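Long-range contact in putative molybdenum cofactor biosynthesis protein (Corynebacterium diphtheriae, PDB 2G2C), which is of unknown function but probably binds molybdopterin and takes part in molybdenum cofactor biosynthesis: residues V124-V137 and I153-D165. Sequence-based numbering, arbitrary orientation. Where two conformers were deposited one is given.
Sequences VGVTGRDDHAALIV and ISPVIPNIFEGLD
Leu135 touches three residues of helix 157-165. With CG anti to the backbone N (chi1 173°) and chi2 at 67°, both methyls come close to Ile160 CD1. CD2 presses on Ile157 CD1 at 3.4 Å, tighter than usual for two carbons. The same methyl lies 4.0 Å from Ile160 CD1, and here the two side chains cross at about a right angle. Leu135 CB sits 4.2 Å from Phe161 CZ.

Leu164 packs against the loop end of the hairpin. Its CD1 lies 4.1 Å from Val126 CG1, the two side chains running past each other in opposite directions. Its CD2 packs on Ala133 CB and lies 3.6 Å from Gly128 O, a buried carbonyl oxygen without a polar partner.

At the other end the Ile153 side chain meets Val124 tip to tip, CD1 to CG1, and runs past Val137 in the opposite direction, CD1 lying 4.0 Å from Val137 CG2. No direct hydrogen bond joins the segments, but a water 2.8 Å from both Arg129 O and Gly163 O bridges them. Asp165 OD1 touches Asp131 CB and is salt-bridged to Arg71.

The C-terminal helix 157-165, with Ile153 just before it, packs on one face of the hairpin 124-126/135-139, a helix-on-sheet packing against the mixed beta sheet of the alpha/beta MoCF_biosynth fold.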
ATOM      1  N   VAL A 124       6.520   4.623   1.731  1.00 10.11           N
ATOM      2  CA  VAL A 124       6.743   3.730   0.592  1.00  9.97           C
ATOM      3  C   VAL A 124       8.086   3.083   0.807  1.00 10.82           C
ATOM      4  O   VAL A 124       9.050   3.756   1.147  1.00 12.03           O
ATOM      5  CB  VAL A 124       6.801   4.484  -0.774  1.00 10.99           C
ATOM      6  CG1 VAL A 124       7.034   3.514  -1.932  1.00 10.53           C
ATOM      7  CG2 VAL A 124       5.480   5.273  -0.986  1.00 11.20           C
ATOM      8  N   GLY A 125       8.167   1.776   0.593  1.00 10.27           N
ATOM      9  CA  GLY A 125       9.485   1.150   0.735  1.00 10.28           C
ATOM     10  C   GLY A 125       9.490  -0.257   0.239  1.00 10.09           C
ATOM     11  O   GLY A 125       8.410  -0.798  -0.087  1.00 10.26           O
ATOM     12  N   VAL A 126      10.675  -0.886   0.240  1.00  9.84           N
ATOM     13  CA  VAL A 126      10.733  -2.312  -0.164  1.00  9.99           C
ATOM     14  C   VAL A 126      11.215  -3.172   0.993  1.00  9.74           C
ATOM     15  O   VAL A 126      11.879  -2.669   1.899  1.00 10.79           O
ATOM     16  CB  VAL A 126      11.682  -2.532  -1.393  1.00  9.72           C
ATOM     17  CG1 VAL A 126      11.151  -1.846  -2.638  1.00 10.95           C
ATOM     18  CG2 VAL A 126      13.088  -2.018  -1.125  1.00 11.66           C
ATOM     19  N   THR A 127      10.865  -4.470   0.949  1.00  9.16           N
ATOM     20  CA  THR A 127      11.149  -5.360   2.080  1.00 10.13           C
ATOM     21  C   THR A 127      12.488  -6.072   1.951  1.00 11.06           C
ATOM     22  O   THR A 127      12.879  -6.822   2.836  1.00 12.03           O
ATOM     23  CB  THR A 127      10.083  -6.440   2.256  1.00 10.60           C
ATOM     24  OG1 THR A 127      10.097  -7.246   1.072  1.00 11.69           O
ATOM     25  CG2 THR A 127       8.699  -5.798   2.533  1.00 10.19           C
ATOM     26  N   GLY A 128      13.200  -5.801   0.873  1.00 10.74           N
ATOM     27  CA  GLY A 128      14.489  -6.449   0.586  1.00 12.25           C
ATOM     28  C   GLY A 128      15.031  -5.871  -0.693  1.00 12.65           C
ATOM     29  O   GLY A 128      14.464  -4.899  -1.242  1.00 12.58           O
ATOM     30  N   ARG A 129      16.081  -6.502  -1.212  1.00 12.34           N
ATOM     31  CA  ARG A 129      16.743  -5.970  -2.393  1.00 12.74           C
ATOM     32  C   ARG A 129      16.853  -6.904  -3.589  0.50 13.56           C
ATOM     33  O   ARG A 129      17.535  -6.602  -4.566  0.50 12.72           O
ATOM     34  CB  ARG A 129      18.029  -5.197  -2.036  1.00 12.29           C
ATOM     35  CG  ARG A 129      17.769  -4.027  -1.057  1.00 11.34           C
ATOM     36  CD  ARG A 129      17.059  -2.827  -1.730  1.00 13.04           C
ATOM     37  NE  ARG A 129      18.007  -2.129  -2.621  1.00 11.99           N
ATOM     38  CZ  ARG A 129      18.920  -1.231  -2.217  1.00 11.01           C
ATOM     39  NH1 ARG A 129      18.949  -0.844  -0.934  1.00 11.26           N
ATOM     40  NH2 ARG A 129      19.791  -0.716  -3.099  1.00 12.45           N
ATOM     41  N   ASP A 130      16.106  -8.002  -3.532  1.00 13.49           N
ATOM     42  CA  ASP A 130      16.252  -9.067  -4.492  1.00 14.20           C
ATOM     43  C   ASP A 130      14.893  -9.419  -5.077  1.00 14.43           C
ATOM     44  O   ASP A 130      13.881  -8.726  -4.800  1.00 14.40           O
ATOM     45  CB  ASP A 130      16.928 -10.297  -3.878  1.00 15.45           C
ATOM     46  CG  ASP A 130      16.131 -10.924  -2.741  1.00 17.86           C
ATOM     47  OD1 ASP A 130      14.885 -10.791  -2.621  1.00 14.53           O
ATOM     48  OD2 ASP A 130      16.799 -11.634  -1.945  1.00 24.76           O
ATOM     49  N   ASP A 131      14.860 -10.515  -5.835  1.00 13.99           N
ATOM     50  CA  ASP A 131      13.637 -10.866  -6.587  1.00 14.86           C
ATOM     51  C   ASP A 131      12.516 -11.507  -5.762  1.00 15.24           C
ATOM     52  O   ASP A 131      11.461 -11.957  -6.309  1.00 16.47           O
ATOM     53  CB  ASP A 131      13.966 -11.626  -7.884  1.00 16.50           C
ATOM     54  CG  ASP A 131      14.518 -13.012  -7.644  1.00 20.40           C
ATOM     55  OD1 ASP A 131      14.634 -13.429  -6.482  1.00 22.33           O
ATOM     56  OD2 ASP A 131      14.825 -13.678  -8.673  1.00 23.56           O
ATOM     57  N   HIS A 132      12.745 -11.561  -4.441  1.00 13.51           N
ATOM     58  CA  HIS A 132      11.710 -11.968  -3.508  1.00 13.98           C
ATOM     59  C   HIS A 132      11.132 -10.763  -2.758  1.00 13.47           C
ATOM     60  O   HIS A 132      10.134 -10.907  -2.037  1.00 14.86           O
ATOM     61  CB  HIS A 132      12.250 -12.981  -2.517  1.00 14.67           C
ATOM     62  CG  HIS A 132      12.352 -14.362  -3.090  1.00 19.02           C
ATOM     63  ND1 HIS A 132      12.102 -15.502  -2.352  1.00 24.36           N
ATOM     64  CD2 HIS A 132      12.648 -14.774  -4.349  1.00 21.33           C
ATOM     65  CE1 HIS A 132      12.254 -16.558  -3.134  1.00 23.99           C
ATOM     66  NE2 HIS A 132      12.589 -16.145  -4.348  1.00 22.38           N
ATOM     67  N   ALA A 133      11.753  -9.596  -2.921  1.00 12.48           N
ATOM     68  CA  ALA A 133      11.358  -8.415  -2.127  1.00 11.46           C
ATOM     69  C   ALA A 133      10.019  -7.876  -2.610  1.00 11.78           C
ATOM     70  O   ALA A 133       9.710  -8.004  -3.793  1.00 12.43           O
ATOM     71  CB  ALA A 133      12.429  -7.329  -2.210  1.00 13.11           C
ATOM     72  N   ALA A 134       9.255  -7.288  -1.688  1.00 11.16           N
ATOM     73  CA  ALA A 134       7.987  -6.662  -2.019  1.00 10.02           C
ATOM     74  C   ALA A 134       8.083  -5.143  -1.871  1.00 11.37           C
ATOM     75  O   ALA A 134       8.885  -4.638  -1.077  1.00 10.93           O
ATOM     76  CB  ALA A 134       6.893  -7.185  -1.122  1.00 11.45           C
ATOM     77  N   LEU A 135       7.270  -4.441  -2.648  1.00 10.45           N
ATOM     78  CA  LEU A 135       7.080  -3.000  -2.516  1.00 10.89           C
ATOM     79  C   LEU A 135       5.785  -2.750  -1.743  1.00  9.63           C
ATOM     80  O   LEU A 135       4.756  -3.322  -2.098  1.00 10.95           O
ATOM     81  CB  LEU A 135       6.917  -2.406  -3.902  1.00 11.64           C
ATOM     82  CG  LEU A 135       6.540  -0.927  -3.983  1.00 11.06           C
ATOM     83  CD1 LEU A 135       7.684  -0.014  -3.454  1.00 12.11           C
ATOM     84  CD2 LEU A 135       6.197  -0.600  -5.446  1.00 13.58           C
ATOM     85  N   ILE A 136       5.828  -1.947  -0.682  1.00 10.23           N
ATOM     86  CA  ILE A 136       4.645  -1.627   0.098  1.00  9.11           C
ATOM     87  C   ILE A 136       4.432  -0.129  -0.026  1.00 10.21           C
ATOM     88  O   ILE A 136       5.406   0.659   0.099  1.00 10.14           O
ATOM     89  CB  ILE A 136       4.826  -2.029   1.576  1.00  9.04           C
ATOM     90  CG1 ILE A 136       5.226  -3.504   1.690  1.00  8.92           C
ATOM     91  CG2 ILE A 136       3.531  -1.762   2.375  1.00 10.06           C
ATOM     92  CD1 ILE A 136       5.421  -3.947   3.097  1.00 13.03           C
ATOM     93  N   VAL A 137       3.174   0.265  -0.276  1.00  9.62           N
ATOM     94  CA  VAL A 137       2.809   1.683  -0.464  1.00 10.50           C
ATOM     95  C   VAL A 137       1.621   1.961   0.432  1.00 10.15           C
ATOM     96  O   VAL A 137       0.612   1.244   0.364  1.00 11.33           O
ATOM     97  CB  VAL A 137       2.375   1.933  -1.943  1.00 11.36           C
ATOM     98  CG1 VAL A 137       1.725   3.315  -2.130  1.00 12.94           C
ATOM     99  CG2 VAL A 137       3.553   1.773  -2.883  1.00 11.99           C
ATOM    100  N   ILE A 153       3.296   6.410  -8.169  1.00 14.70           N
ATOM    101  CA  ILE A 153       3.865   5.051  -8.100  1.00 14.71           C
ATOM    102  C   ILE A 153       3.781   4.319  -9.419  1.00 14.05           C
ATOM    103  O   ILE A 153       4.712   3.627  -9.821  1.00 14.67           O
ATOM    104  CB  ILE A 153       3.114   4.213  -7.017  1.00 15.37           C
ATOM    105  CG1 ILE A 153       3.328   4.871  -5.649  1.00 16.40           C
ATOM    106  CG2 ILE A 153       3.525   2.690  -7.053  1.00 17.70           C
ATOM    107  CD1 ILE A 153       4.741   4.868  -5.155  1.00 17.38           C
ATOM    108  N   SER A 154       2.638   4.431 -10.105  1.00 13.75           N
ATOM    109  CA  SER A 154       2.420   3.618 -11.319  1.00 14.84           C
ATOM    110  C   SER A 154       3.566   3.687 -12.323  1.00 15.40           C
ATOM    111  O   SER A 154       4.052   2.648 -12.794  1.00 16.26           O
ATOM    112  CB  SER A 154       1.107   4.042 -12.000  1.00 14.77           C
ATOM    113  OG  SER A 154       0.859   3.191 -13.095  1.00 17.51           O
ATOM    114  N   PRO A 155       4.002   4.916 -12.676  1.00 16.30           N
ATOM    115  CA  PRO A 155       5.033   4.967 -13.706  1.00 17.42           C
ATOM    116  C   PRO A 155       6.371   4.355 -13.274  1.00 17.39           C
ATOM    117  O   PRO A 155       7.178   4.016 -14.135  1.00 18.43           O
ATOM    118  CB  PRO A 155       5.209   6.482 -13.964  1.00 17.50           C
ATOM    119  CG  PRO A 155       3.965   7.104 -13.387  1.00 19.92           C
ATOM    120  CD  PRO A 155       3.571   6.259 -12.248  1.00 17.93           C
ATOM    121  N   VAL A 156       6.596   4.214 -11.975  1.00 16.61           N
ATOM    122  CA  VAL A 156       7.915   3.721 -11.557  0.50 16.68           C
ATOM    123  C   VAL A 156       7.923   2.247 -11.164  1.00 16.99           C
ATOM    124  O   VAL A 156       8.978   1.682 -10.902  1.00 16.15           O
ATOM    125  CB  VAL A 156       8.572   4.622 -10.487  0.50 16.35           C
ATOM    126  CG1 VAL A 156       8.787   6.031 -11.039  0.50 17.01           C
ATOM    127  CG2 VAL A 156       7.742   4.651  -9.228  0.50 15.51           C
ATOM    128  N   ILE A 157       6.747   1.627 -11.165  1.00 17.37           N
ATOM    129  CA  ILE A 157       6.614   0.190 -10.860  1.00 18.04           C
ATOM    130  C   ILE A 157       7.541  -0.697 -11.698  1.00 18.29           C
ATOM    131  O   ILE A 157       8.304  -1.518 -11.127  1.00 17.37           O
ATOM    132  CB  ILE A 157       5.128  -0.239 -11.009  1.00 18.51           C
ATOM    133  CG1 ILE A 157       4.327   0.246  -9.810  1.00 20.45           C
ATOM    134  CG2 ILE A 157       4.984  -1.747 -11.233  1.00 18.17           C
ATOM    135  CD1 ILE A 157       4.781  -0.279  -8.503  1.00 21.20           C
ATOM    136  N   PRO A 158       7.486  -0.568 -13.047  1.00 18.53           N
ATOM    137  CA  PRO A 158       8.423  -1.348 -13.874  1.00 18.92           C
ATOM    138  C   PRO A 158       9.887  -1.163 -13.455  1.00 18.80           C
ATOM    139  O   PRO A 158      10.641  -2.133 -13.409  1.00 18.99           O
ATOM    140  CB  PRO A 158       8.211  -0.795 -15.286  1.00 19.62           C
ATOM    141  CG  PRO A 158       7.011   0.035 -15.222  1.00 20.55           C
ATOM    142  CD  PRO A 158       6.557   0.250 -13.867  1.00 19.37           C
ATOM    143  N   ASN A 159      10.282   0.071 -13.156  1.00 16.85           N
ATOM    144  CA  ASN A 159      11.663   0.364 -12.788  1.00 16.81           C
ATOM    145  C   ASN A 159      12.059  -0.247 -11.447  1.00 15.84           C
ATOM    146  O   ASN A 159      13.161  -0.772 -11.286  1.00 15.74           O
ATOM    147  CB  ASN A 159      11.865   1.869 -12.799  1.00 17.82           C
ATOM    148  CG  ASN A 159      11.467   2.474 -14.133  1.00 22.89           C
ATOM    149  OD1 ASN A 159      12.294   2.545 -15.032  1.00 29.29           O
ATOM    150  ND2 ASN A 159      10.185   2.811 -14.301  1.00 25.56           N
ATOM    151  N   ILE A 160      11.143  -0.177 -10.485  1.00 14.65           N
ATOM    152  CA  ILE A 160      11.362  -0.822  -9.180  1.00 14.91           C
ATOM    153  C   ILE A 160      11.570  -2.336  -9.349  1.00 14.34           C
ATOM    154  O   ILE A 160      12.564  -2.887  -8.827  1.00 14.20           O
ATOM    155  CB  ILE A 160      10.253  -0.500  -8.199  1.00 15.51           C
ATOM    156  CG1 ILE A 160      10.284   1.019  -7.922  1.00 15.40           C
ATOM    157  CG2 ILE A 160      10.428  -1.315  -6.904  1.00 15.05           C
ATOM    158  CD1 ILE A 160       9.133   1.567  -7.057  1.00 18.10           C
ATOM    159  N   PHE A 161      10.660  -3.015 -10.058  1.00 14.80           N
ATOM    160  CA  PHE A 161      10.778  -4.461 -10.153  1.00 14.51           C
ATOM    161  C   PHE A 161      11.930  -4.874 -11.055  1.00 15.13           C
ATOM    162  O   PHE A 161      12.578  -5.891 -10.801  1.00 15.87           O
ATOM    163  CB  PHE A 161       9.440  -5.092 -10.539  1.00 14.04           C
ATOM    164  CG  PHE A 161       8.473  -5.106  -9.386  1.00 13.72           C
ATOM    165  CD1 PHE A 161       8.648  -5.973  -8.327  1.00 14.54           C
ATOM    166  CD2 PHE A 161       7.448  -4.176  -9.304  1.00 16.38           C
ATOM    167  CE1 PHE A 161       7.789  -5.943  -7.230  1.00 16.83           C
ATOM    168  CE2 PHE A 161       6.583  -4.152  -8.197  1.00 17.31           C
ATOM    169  CZ  PHE A 161       6.756  -5.053  -7.172  1.00 17.40           C
ATOM    170  N   GLU A 162      12.216  -4.077 -12.074  1.00 15.80           N
ATOM    171  CA  GLU A 162      13.404  -4.371 -12.863  1.00 17.17           C
ATOM    172  C   GLU A 162      14.661  -4.300 -11.978  1.00 16.46           C
ATOM    173  O   GLU A 162      15.551  -5.159 -12.098  1.00 17.93           O
ATOM    174  CB  GLU A 162      13.554  -3.423 -14.054  1.00 18.51           C
ATOM    175  CG  GLU A 162      14.756  -3.727 -14.948  1.00 24.32           C
ATOM    176  CD  GLU A 162      14.677  -2.983 -16.267  1.00 40.19           C
ATOM    177  OE1 GLU A 162      15.594  -3.160 -17.111  1.00 36.54           O
ATOM    178  OE2 GLU A 162      13.688  -2.224 -16.460  1.00 35.66           O
ATOM    179  N   GLY A 163      14.747  -3.276 -11.113  1.00 15.06           N
ATOM    180  CA  GLY A 163      15.865  -3.146 -10.163  1.00 14.34           C
ATOM    181  C   GLY A 163      15.924  -4.304  -9.172  1.00 14.05           C
ATOM    182  O   GLY A 163      17.001  -4.906  -8.953  1.00 14.71           O
ATOM    183  N   LEU A 164      14.789  -4.643  -8.572  1.00 14.69           N
ATOM    184  CA  LEU A 164      14.804  -5.709  -7.565  1.00 14.41           C
ATOM    185  C   LEU A 164      15.157  -7.035  -8.201  1.00 14.99           C
ATOM    186  O   LEU A 164      15.803  -7.886  -7.567  1.00 15.84           O
ATOM    187  CB  LEU A 164      13.452  -5.842  -6.858  1.00 14.24           C
ATOM    188  CG  LEU A 164      13.008  -4.648  -6.002  1.00 12.77           C
ATOM    189  CD1 LEU A 164      11.566  -4.800  -5.499  1.00 11.88           C
ATOM    190  CD2 LEU A 164      13.965  -4.518  -4.812  1.00 13.76           C
ATOM    191  N   ASP A 165      14.717  -7.220  -9.441  1.00 15.92           N
ATOM    192  CA  ASP A 165      14.852  -8.538 -10.098  1.00 18.44           C
ATOM    193  C   ASP A 165      16.156  -8.749 -10.863  1.00 19.66           C
ATOM    194  O   ASP A 165      16.375  -9.845 -11.417  1.00 20.77           O
ATOM    195  CB  ASP A 165      13.634  -8.806 -11.004  1.00 17.93           C
ATOM    196  CG  ASP A 165      12.329  -8.995 -10.211  1.00 19.84           C
ATOM    197  OD1 ASP A 165      12.336  -8.829  -8.969  1.00 20.33           O
ATOM    198  OD2 ASP A 165      11.305  -9.274 -10.859  1.00 25.07           O
TER
HETATM  199  O   HOH W   1      18.644  -6.195  -7.148  1.00 17.32           O